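Local coordinates for protein maleylacetate reductase (Agrobacterium tumefaciens, PDB 3HL0) that catalyses the NAD-dependent reduction of maleylacetate to 3-oxoadipate, a step that probably belongs to gamma-resorcylate breakdown, as a member of the iron-containing alcohol dehydrogenase family, at residues M167-L171 with F296-A302; A200-A204 with E219-Y223. All coordinates share one frame; numbering follows the deposited sequence. Where two conformers were deposited one is given.

Interaction 1: residues M167-L171 with F296-A302; sequences MTSGL and FAARLGA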
HETATM    1  N   MSE A 167       3.399 -12.405   4.938  1.00 10.07           N
HETATM    2  CA  MSE A 167       2.894 -13.648   4.333  1.00 10.65           C
HETATM    3  C   MSE A 167       2.876 -13.547   2.801  1.00 11.33           C
HETATM    4  O   MSE A 167       3.348 -14.456   2.117  1.00 10.89           O
HETATM    5  CB  MSE A 167       1.503 -13.991   4.850  1.00 11.42           C
HETATM    6  CG  MSE A 167       1.412 -14.201   6.379  1.00 13.10           C
HETATM    7 SE   MSE A 167       2.626 -15.504   7.132  0.75 10.15          SE
HETATM    8  CE  MSE A 167       3.989 -14.355   7.792  1.00 14.28           C
ATOM      9  N   THR A 168       2.350 -12.447   2.261  1.00  9.58           N
ATOM     10  CA  THR A 168       2.235 -12.380   0.791  1.00  9.61           C
ATOM     11  C   THR A 168       3.612 -12.141   0.147  1.00  8.85           C
ATOM     12  O   THR A 168       3.914 -12.731  -0.914  1.00  9.22           O
ATOM     13  CB  THR A 168       1.220 -11.325   0.310  1.00 10.03           C
ATOM     14  OG1 THR A 168       1.558 -10.080   0.945  1.00 11.14           O
ATOM     15  CG2 THR A 168      -0.165 -11.765   0.757  1.00 10.92           C
ATOM     16  N   SER A 169       4.469 -11.330   0.775  1.00  8.83           N
ATOM     17  CA  SER A 169       5.806 -11.168   0.244  1.00  9.40           C
ATOM     18  C   SER A 169       6.555 -12.507   0.334  1.00  8.12           C
ATOM     19  O   SER A 169       7.341 -12.835  -0.573  1.00  8.27           O
ATOM     20  CB  SER A 169       6.554 -10.079   1.052  1.00  9.65           C
ATOM     21  OG  SER A 169       7.878  -9.828   0.475  1.00 10.70           O
ATOM     22  N   GLY A 170       6.310 -13.290   1.401  1.00  7.80           N
ATOM     23  CA  GLY A 170       6.969 -14.617   1.554  1.00  7.49           C
ATOM     24  C   GLY A 170       6.525 -15.523   0.423  1.00  7.11           C
ATOM     25  O   GLY A 170       7.335 -16.259  -0.148  1.00  8.36           O
ATOM     26  N   LEU A 171       5.215 -15.484   0.067  1.00  6.72           N
ATOM     27  CA  LEU A 171       4.759 -16.268  -1.084  1.00  8.68           C
ATOM     28  C   LEU A 171       5.335 -15.773  -2.416  1.00  7.34           C
ATOM     29  O   LEU A 171       5.577 -16.589  -3.318  1.00  7.97           O
ATOM     30  CB  LEU A 171       3.210 -16.357  -1.134  1.00  8.50           C
ATOM     31  CG  LEU A 171       2.602 -17.177   0.010  1.00  9.67           C
ATOM     32  CD1 LEU A 171       1.094 -16.802   0.128  1.00 12.20           C
ATOM     33  CD2 LEU A 171       2.767 -18.663  -0.260  1.00 12.76           C
ATOM     34  N   PHE A 296      -1.115 -24.400   2.035  1.00 11.66           N
ATOM     35  CA  PHE A 296      -0.113 -23.678   2.817  1.00 11.90           C
ATOM     36  C   PHE A 296      -0.473 -22.191   2.937  1.00 12.01           C
ATOM     37  O   PHE A 296      -0.375 -21.606   4.011  1.00 13.22           O
ATOM     38  CB  PHE A 296       1.276 -23.870   2.166  1.00 11.02           C
ATOM     39  CG  PHE A 296       2.360 -23.077   2.824  1.00  9.26           C
ATOM     40  CD1 PHE A 296       2.857 -23.420   4.097  1.00 12.08           C
ATOM     41  CD2 PHE A 296       2.870 -21.949   2.205  1.00 11.09           C
ATOM     42  CE1 PHE A 296       3.853 -22.656   4.702  1.00 11.91           C
ATOM     43  CE2 PHE A 296       3.856 -21.182   2.813  1.00 11.00           C
ATOM     44  CZ  PHE A 296       4.366 -21.520   4.048  1.00 13.42           C
ATOM     45  N   ALA A 297      -0.909 -21.577   1.837  1.00 10.85           N
ATOM     46  CA  ALA A 297      -1.295 -20.177   1.840  1.00 11.30           C
ATOM     47  C   ALA A 297      -2.457 -19.955   2.811  1.00 12.02           C
ATOM     48  O   ALA A 297      -2.519 -18.926   3.467  1.00 13.29           O
ATOM     49  CB  ALA A 297      -1.694 -19.733   0.404  1.00 11.61           C
ATOM     50  N   ALA A 298      -3.352 -20.946   2.898  1.00 13.13           N
ATOM     51  CA  ALA A 298      -4.489 -20.827   3.803  1.00 14.01           C
ATOM     52  C   ALA A 298      -3.994 -20.864   5.254  1.00 15.26           C
ATOM     53  O   ALA A 298      -4.539 -20.109   6.065  1.00 16.18           O
ATOM     54  CB  ALA A 298      -5.529 -21.941   3.534  1.00 14.67           C
ATOM     55  N   ARG A 299      -2.981 -21.692   5.565  1.00 15.32           N
ATOM     56  CA  ARG A 299      -2.368 -21.692   6.924  1.00 16.40           C
ATOM     57  C   ARG A 299      -1.814 -20.302   7.253  1.00 15.74           C
ATOM     58  O   ARG A 299      -1.716 -19.932   8.422  1.00 17.08           O
ATOM     59  CB  ARG A 299      -1.252 -22.752   7.074  1.00 17.91           C
ATOM     60  CG  ARG A 299      -1.676 -24.240   6.993  1.00 21.82           C
ATOM     61  CD  ARG A 299      -0.413 -25.150   7.027  1.00 22.48           C
ATOM     62  NE  ARG A 299       0.408 -24.857   8.218  1.00 30.21           N
ATOM     63  CZ  ARG A 299       1.725 -24.992   8.312  1.00 29.37           C
ATOM     64  NH1 ARG A 299       2.461 -25.395   7.272  1.00 29.43           N
ATOM     65  NH2 ARG A 299       2.313 -24.706   9.463  1.00 31.48           N
ATOM     66  N   LEU A 300      -1.401 -19.534   6.250  1.00 14.18           N
ATOM     67  CA  LEU A 300      -0.811 -18.224   6.519  1.00 12.79           C
ATOM     68  C   LEU A 300      -1.855 -17.122   6.573  1.00 12.09           C
ATOM     69  O   LEU A 300      -1.552 -15.979   6.920  1.00 13.23           O
ATOM     70  CB  LEU A 300       0.216 -17.847   5.428  1.00 13.16           C
ATOM     71  CG  LEU A 300       1.325 -18.843   5.131  1.00 11.90           C
ATOM     72  CD1 LEU A 300       2.225 -18.201   4.091  1.00 11.12           C
ATOM     73  CD2 LEU A 300       2.121 -19.210   6.418  1.00 14.64           C
ATOM     74  N   GLY A 301      -3.080 -17.462   6.170  1.00 13.91           N
ATOM     75  CA  GLY A 301      -4.146 -16.470   6.035  1.00 13.60           C
ATOM     76  C   GLY A 301      -3.991 -15.487   4.876  1.00 14.30           C
ATOM     77  O   GLY A 301      -4.498 -14.370   4.917  1.00 15.46           O
ATOM     78  N   ALA A 302      -3.261 -15.891   3.836  1.00 12.95           N
ATOM     79  CA  ALA A 302      -3.067 -15.019   2.695  1.00 12.45           C
ATOM     80  C   ALA A 302      -4.347 -14.949   1.844  1.00 11.96           C
ATOM     81  O   ALA A 302      -5.185 -15.878   1.868  1.00 12.61           O
ATOM     82  CB  ALA A 302      -1.910 -15.578   1.819  1.00 11.78           C
TER
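L171 reaches from helix 163-180 into the end of helix 289-300 and parts its two methyls between different partners. CD1 of L171 presses on the CB of A302 at 3.7 Å and also meets that of A297, where small methyls leave room for a branched tip. CD2 slides past F296 and arrives at the ring edge, near its plane, 4.1 Å from CD2 of F296. A turn away, the selenomethionine M167 lies across L300. Its chain is bent at chi2 (-54°) and beyond, which lays SE over the leucine, 3.8 Å from L300 CB, while M167 CG rests 3.5 Å from the carbonyl O of L300. This apolar centre is the tight part. The touch of T168 CG2 on A302 CB, at 4.3 Å, is looser; A298 and R299 are exposed on the far side, although the R299 side chain still touches P206, and G301 is exposed too. With the helix axes 10.7 Å apart, long side chains must do the bridging, and a flexible, unbranched selenoether and a leucine span that gap. V208 and L205 of helix 188-210 touch M167 and L300, whereas A260 of helix 255-271 touches T168 and L171. G301, with its positive phi of 71°, a value glycine adopts readily, leaves helical geometry and turns the chain so that the CB of A302 points toward L171. A302 N bonds A297 O at 3.1 Å and G301 N bonds A298 O, giving a Schellman motif on one of two nearly antiparallel helices (157°) in the helical C-terminal domain of iron-containing alcohol dehydrogenases.

Interaction 2: residues A200-A204 with E219-Y223; sequences AMIEA and ETALY
With chi1 of T220 at -64°, its methyl CG2 stands trans to its own backbone N and faces helix 188-210, while OG1 stays beside that N and bonds G216 O one turn back. The hydroxyl is thus satisfied within its own helix, so the methyl is turned to the partner: T220 CG2 lies 3.7 Å from A200 O and 3.8 Å from A204 CB. Y223 has chi1 near 161°, which carries its ring alongside A200, whose CB approaches CD2 of the tyrosine obliquely at 3.9 Å; the phenol OH extends farther and bonds E196. Farther along, on the M201 side of T220, the alanines set the spacing. A204 CB packs 3.8 Å from A221 CB and 3.6 Å from A221 N, almost against the backbone, so methyls suit both positions. Small residues on each side let the axes come within 8.1 Å, crossing at -155°, as consecutive helices of an antiparallel hairpin in the C-terminal helical domain. The buried flank is filled by the selenomethionine M201. Its CB starts away from the other helix, but the chain bends back and, in the conformer given, CE comes near A221 CB. M174 of helix 163-180 touches this side chain, and Y121 touches A221. At the outer margin E203 extends its carboxylate across T220 at about a right angle, with OE1 of E203 4.1 Å from CG2 of T220; its other oxygen, OE2, makes a weak, long ion pair with R199.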
ATOM      1  N   ALA A 200      12.982 -23.142   3.679  1.00  9.95           N
ATOM      2  CA  ALA A 200      13.124 -22.078   4.657  1.00  9.82           C
ATOM      3  C   ALA A 200      11.811 -21.294   4.794  1.00 10.40           C
ATOM      4  O   ALA A 200      11.375 -21.054   5.928  1.00 10.49           O
ATOM      5  CB  ALA A 200      14.283 -21.164   4.305  1.00 11.49           C
HETATM    6  N   MSE A 201      11.180 -20.955   3.674  0.50  9.84           N
HETATM    7  CA  MSE A 201       9.961 -20.137   3.758  0.50 10.53           C
HETATM    8  C   MSE A 201       8.814 -20.968   4.365  0.50 10.40           C
HETATM    9  O   MSE A 201       8.026 -20.440   5.149  0.50 10.13           O
HETATM   10  CB  MSE A 201       9.564 -19.583   2.395  0.50 10.07           C
HETATM   11  CG  MSE A 201      10.682 -18.884   1.601  0.50 11.66           C
HETATM   12 SE   MSE A 201      11.520 -17.384   2.538  0.35 10.23          SE
HETATM   13  CE  MSE A 201       9.865 -16.784   3.401  0.50  2.00           C
ATOM     14  N   ILE A 202       8.731 -22.257   4.009  1.00 10.82           N
ATOM     15  CA  ILE A 202       7.627 -23.134   4.494  1.00 11.19           C
ATOM     16  C   ILE A 202       7.772 -23.335   6.005  1.00 13.04           C
ATOM     17  O   ILE A 202       6.768 -23.328   6.733  1.00 13.44           O
ATOM     18  CB  ILE A 202       7.563 -24.435   3.680  1.00 12.50           C
ATOM     19  CG1 ILE A 202       7.039 -24.102   2.291  1.00 12.28           C
ATOM     20  CG2 ILE A 202       6.653 -25.481   4.295  1.00 12.50           C
ATOM     21  CD1 ILE A 202       7.222 -25.295   1.274  1.00 12.64           C
ATOM     22  N   GLU A 203       9.002 -23.440   6.473  1.00 12.95           N
ATOM     23  CA  GLU A 203       9.260 -23.533   7.897  1.00 14.47           C
ATOM     24  C   GLU A 203       8.955 -22.241   8.651  1.00 14.52           C
ATOM     25  O   GLU A 203       8.291 -22.275   9.725  1.00 15.70           O
ATOM     26  CB  GLU A 203      10.721 -23.945   8.129  1.00 16.18           C
ATOM     27  CG  GLU A 203      11.034 -24.124   9.598  1.00 22.80           C
ATOM     28  CD  GLU A 203      12.414 -24.706   9.814  1.00 29.77           C
ATOM     29  OE1 GLU A 203      13.334 -23.931  10.128  1.00 32.93           O
ATOM     30  OE2 GLU A 203      12.571 -25.943   9.658  1.00 36.56           O
ATOM     31  N   ALA A 204       9.445 -21.122   8.118  1.00 12.57           N
ATOM     32  CA  ALA A 204       9.483 -19.846   8.826  1.00 12.12           C
ATOM     33  C   ALA A 204       8.165 -19.101   8.800  1.00 12.86           C
ATOM     34  O   ALA A 204       7.801 -18.516   9.819  1.00 13.15           O
ATOM     35  CB  ALA A 204      10.590 -18.927   8.309  1.00 12.99           C
ATOM     36  N   GLU A 219      15.016 -14.602  10.849  1.00 12.57           N
ATOM     37  CA  GLU A 219      16.279 -14.903  10.184  1.00 13.35           C
ATOM     38  C   GLU A 219      16.074 -15.950   9.098  1.00 12.15           C
ATOM     39  O   GLU A 219      16.608 -15.796   7.969  1.00 12.17           O
ATOM     40  CB  GLU A 219      17.314 -15.379  11.232  1.00 13.67           C
ATOM     41  CG  GLU A 219      17.790 -14.229  12.113  1.00 19.46           C
ATOM     42  CD  GLU A 219      18.793 -14.714  13.148  1.00 26.35           C
ATOM     43  OE1 GLU A 219      18.741 -15.905  13.514  1.00 32.77           O
ATOM     44  OE2 GLU A 219      19.635 -13.911  13.574  1.00 31.53           O
ATOM     45  N   THR A 220      15.324 -16.986   9.432  1.00 11.80           N
ATOM     46  CA  THR A 220      15.116 -18.098   8.527  1.00 11.69           C
ATOM     47  C   THR A 220      14.351 -17.581   7.304  1.00 11.25           C
ATOM     48  O   THR A 220      14.697 -17.915   6.165  1.00 11.31           O
ATOM     49  CB  THR A 220      14.369 -19.232   9.234  1.00 12.74           C
ATOM     50  OG1 THR A 220      15.232 -19.700  10.301  1.00 15.54           O
ATOM     51  CG2 THR A 220      14.115 -20.379   8.294  1.00 11.15           C
ATOM     52  N   ALA A 221      13.317 -16.770   7.533  1.00 10.40           N
ATOM     53  CA  ALA A 221      12.571 -16.284   6.349  1.00 10.15           C
ATOM     54  C   ALA A 221      13.423 -15.367   5.461  1.00 10.03           C
ATOM     55  O   ALA A 221      13.306 -15.387   4.243  1.00 11.11           O
ATOM     56  CB  ALA A 221      11.326 -15.533   6.783  1.00  9.98           C
ATOM     57  N   LEU A 222      14.258 -14.521   6.057  1.00  9.20           N
ATOM     58  CA  LEU A 222      15.092 -13.644   5.261  1.00  8.37           C
ATOM     59  C   LEU A 222      16.156 -14.433   4.448  1.00  8.18           C
ATOM     60  O   LEU A 222      16.444 -14.114   3.299  1.00  9.17           O
ATOM     61  CB  LEU A 222      15.727 -12.609   6.182  1.00 10.16           C
ATOM     62  CG  LEU A 222      16.348 -11.423   5.477  1.00  9.29           C
ATOM     63  CD1 LEU A 222      15.410 -10.618   4.508  1.00 11.56           C
ATOM     64  CD2 LEU A 222      16.887 -10.457   6.527  1.00 13.10           C
ATOM     65  N   TYR A 223      16.744 -15.443   5.092  1.00  9.03           N
ATOM     66  CA  TYR A 223      17.650 -16.352   4.409  1.00  9.55           C
ATOM     67  C   TYR A 223      16.923 -17.003   3.220  1.00  9.74           C
ATOM     68  O   TYR A 223      17.487 -17.060   2.116  1.00  9.28           O
ATOM     69  CB  TYR A 223      18.071 -17.399   5.413  1.00 10.03           C
ATOM     70  CG  TYR A 223      18.655 -18.685   4.868  1.00 10.47           C
ATOM     71  CD1 TYR A 223      19.934 -18.691   4.301  1.00 13.14           C
ATOM     72  CD2 TYR A 223      17.935 -19.867   4.942  1.00 11.15           C
ATOM     73  CE1 TYR A 223      20.477 -19.897   3.807  1.00 11.10           C
ATOM     74  CE2 TYR A 223      18.460 -21.077   4.476  1.00 13.28           C
ATOM     75  CZ  TYR A 223      19.744 -21.060   3.916  1.00 14.46           C
ATOM     76  OH  TYR A 223      20.286 -22.238   3.475  1.00 15.64           O
TER

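In the fold
The centres of interactions 1 and 2 lie about 13 Å apart, both in the helical C-terminal part of the iron-containing alcohol dehydrogenase fold. Along the chain helix 163-180 comes first, then 188-210 and 215-234, and last 289-300, so interaction 2 joins neighbouring helices between the two halves of interaction 1. They share an interface: the F296 ring packs on the backbone of 200-204, with F296 CE1 3.6 Å from I202 O. Helix 188-210 thus contacts both helices of interaction 1, and the two contacts form continuous packing near the cofactor, the side chain of T168 being about 7 Å from bound NAD and that of A221 about 11 Å.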